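YfnB (Bacillus subtilis, PDB 3ED5) probably hydrolyses phosphate esters as a HAD-superfamily phosphatase, perhaps acting on 5'-nucleotides. Local coordinates at residues A[57-61]-A[157-161]. Residues are numbered along the deposited sequence; the frame is centred on the assembly and turned at random. Where two conformers were deposited one is given.
Sequences RAFEE and QKPMK. With FMT (formic acid), chain D; FMT (formic acid), chain C.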
loop_
_atom_site.group_PDB
_atom_site.type_symbol
_atom_site.label_atom_id
_atom_site.label_comp_id
_atom_site.label_asym_id
_atom_site.label_seq_id
_atom_site.Cartn_x
_atom_site.Cartn_y
_atom_site.Cartn_z
ATOM N N ARG A 57 -11.646 -0.760 -3.454
ATOM C CA ARG A 57 -11.818 -1.900 -4.363
ATOM C C ARG A 57 -12.423 -1.458 -5.692
ATOM O O ARG A 57 -11.984 -1.911 -6.754
ATOM C CB ARG A 57 -12.676 -3.033 -3.764
ATOM C CG ARG A 57 -11.906 -3.837 -2.709
ATOM C CD ARG A 57 -10.778 -4.699 -3.361
ATOM N NE ARG A 57 -11.383 -5.698 -4.230
ATOM C CZ ARG A 57 -11.128 -5.853 -5.523
ATOM N NH1 ARG A 57 -10.227 -5.099 -6.148
ATOM N NH2 ARG A 57 -11.771 -6.798 -6.193
ATOM N N ALA A 58 -13.432 -0.581 -5.640
ATOM C CA ALA A 58 -14.070 -0.078 -6.880
ATOM C C ALA A 58 -13.020 0.635 -7.747
ATOM O O ALA A 58 -12.949 0.412 -8.978
ATOM C CB ALA A 58 -15.267 0.836 -6.570
ATOM N N PHE A 59 -12.148 1.408 -7.106
ATOM C CA PHE A 59 -11.020 2.040 -7.839
ATOM C C PHE A 59 -10.054 1.011 -8.451
ATOM O O PHE A 59 -9.707 1.123 -9.637
ATOM C CB PHE A 59 -10.322 3.029 -6.921
ATOM C CG PHE A 59 -8.887 3.338 -7.287
ATOM C CD1 PHE A 59 -8.567 4.081 -8.429
ATOM C CD2 PHE A 59 -7.871 2.933 -6.435
ATOM C CE1 PHE A 59 -7.229 4.402 -8.716
ATOM C CE2 PHE A 59 -6.516 3.245 -6.709
ATOM C CZ PHE A 59 -6.214 3.980 -7.863
ATOM N N GLU A 60 -9.638 0.011 -7.672
ATOM C CA GLU A 60 -8.780 -1.069 -8.227
ATOM C C GLU A 60 -9.422 -1.731 -9.439
ATOM O O GLU A 60 -8.723 -2.064 -10.431
ATOM C CB GLU A 60 -8.465 -2.137 -7.176
ATOM C CG GLU A 60 -7.512 -1.642 -6.092
ATOM C CD GLU A 60 -7.360 -2.616 -4.921
ATOM O OE1 GLU A 60 -7.863 -3.770 -4.988
ATOM O OE2 GLU A 60 -6.720 -2.215 -3.932
ATOM N N GLU A 61 -10.744 -1.896 -9.390
ATOM C CA GLU A 61 -11.488 -2.582 -10.443
ATOM C C GLU A 61 -11.760 -1.706 -11.661
ATOM O O GLU A 61 -12.342 -2.175 -12.651
ATOM C CB GLU A 61 -12.841 -3.079 -9.898
ATOM C CG GLU A 61 -12.743 -4.202 -8.891
ATOM C CD GLU A 61 -13.991 -4.244 -7.958
ATOM O OE1 GLU A 61 -15.049 -3.633 -8.275
ATOM O OE2 GLU A 61 -13.910 -4.897 -6.896
ATOM N N GLN A 157 -4.054 1.462 -12.417
ATOM C CA GLN A 157 -3.739 1.260 -11.006
ATOM C C GLN A 157 -3.529 -0.226 -10.803
ATOM O O GLN A 157 -4.077 -1.008 -11.548
ATOM C CB GLN A 157 -4.884 1.794 -10.087
ATOM C CG GLN A 157 -6.260 1.138 -10.253
ATOM C CD GLN A 157 -6.979 1.474 -11.556
ATOM O OE1 GLN A 157 -6.883 2.597 -12.081
ATOM N NE2 GLN A 157 -7.718 0.484 -12.105
ATOM N N LYS A 158 -2.757 -0.612 -9.792
ATOM C CA LYS A 158 -2.728 -2.025 -9.376
ATOM C C LYS A 158 -4.174 -2.460 -9.068
ATOM O O LYS A 158 -4.938 -1.684 -8.438
ATOM C CB LYS A 158 -1.855 -2.253 -8.129
ATOM C CG LYS A 158 -0.423 -1.699 -8.151
ATOM C CD LYS A 158 0.350 -2.184 -6.866
ATOM C CE LYS A 158 -0.047 -1.391 -5.699
ATOM N NZ LYS A 158 0.767 -1.704 -4.497
ATOM N N PRO A 159 -4.575 -3.674 -9.496
ATOM C CA PRO A 159 -3.755 -4.758 -10.080
ATOM C C PRO A 159 -3.666 -4.792 -11.618
ATOM O O PRO A 159 -3.162 -5.785 -12.195
ATOM C CB PRO A 159 -4.506 -6.008 -9.633
ATOM C CG PRO A 159 -5.937 -5.587 -9.772
ATOM C CD PRO A 159 -5.932 -4.165 -9.178
HETATM N N MSE A 160 -4.153 -3.755 -12.286
HETATM C CA MSE A 160 -4.245 -3.756 -13.766
HETATM C C MSE A 160 -2.912 -4.069 -14.432
HETATM O O MSE A 160 -1.889 -3.476 -14.094
HETATM C CB MSE A 160 -4.771 -2.423 -14.297
HETATM C CG MSE A 160 -6.192 -2.075 -13.809
HETATM SE SE MSE A 160 -7.556 -3.463 -14.185
HETATM C CE MSE A 160 -7.513 -4.446 -12.533
ATOM N N LYS A 161 -2.949 -4.996 -15.386
ATOM C CA LYS A 161 -1.767 -5.332 -16.182
ATOM C C LYS A 161 -1.126 -4.070 -16.780
ATOM O O LYS A 161 0.105 -3.949 -16.802
ATOM C CB LYS A 161 -2.128 -6.411 -17.224
ATOM C CG LYS A 161 -3.221 -6.023 -18.240
ATOM C CD LYS A 161 -3.641 -7.200 -19.142
ATOM C CE LYS A 161 -4.615 -6.767 -20.258
ATOM N NZ LYS A 161 -4.861 -7.905 -21.202
HETATM C C FMT D . -8.467 2.287 -15.639
HETATM O O1 FMT D . -9.121 1.832 -14.656
HETATM O O2 FMT D . -7.880 3.397 -15.691
HETATM C C FMT C . -1.987 -0.481 -3.156
HETATM O O1 FMT C . -2.885 0.122 -2.593
HETATM O O2 FMT C . -1.025 0.156 -3.582
#
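The side chains of Gln157 and Phe59 run antiparallel, Gln157 laying its CG over one face of the ring, toward the rim, in a CH-pi contact 3.9 Å from the ring centroid. Its CB sits 3.4 Å from Phe59 CZ. With CG set between the backbone N and the carbonyl carbon (chi1 61°), a bend at chi2 brings the amide to the backbone carbonyl of Glu60, its plane 53° from that of the ring. There NE2 donates to Glu60 O at 3.2 Å, coming from above the carbonyl plane, and also to a formic acid molecule, probably left from crystallisation. Cutting this side chain back to an alanine is likely to cost Glu60 O this donor and uncover part of the Phe59 face. The contact joins the helical cap to the Rossmann-like core of this HAD fold, at the loop bearing the lysine of HAD motif III: Lys158 turns away from the helix to form salt bridges with Asp13, the nucleophile by similarity, and Asp189. Beside it, Pro159, after a cis peptide bond, rests its CD 3.8 Å from Glu60 CB. Arg57 NH1 donates to Glu60 OE1 at 2.9 Å within a salt bridge, and the same oxygen is hydrogen-bonded to Thr187 of the core.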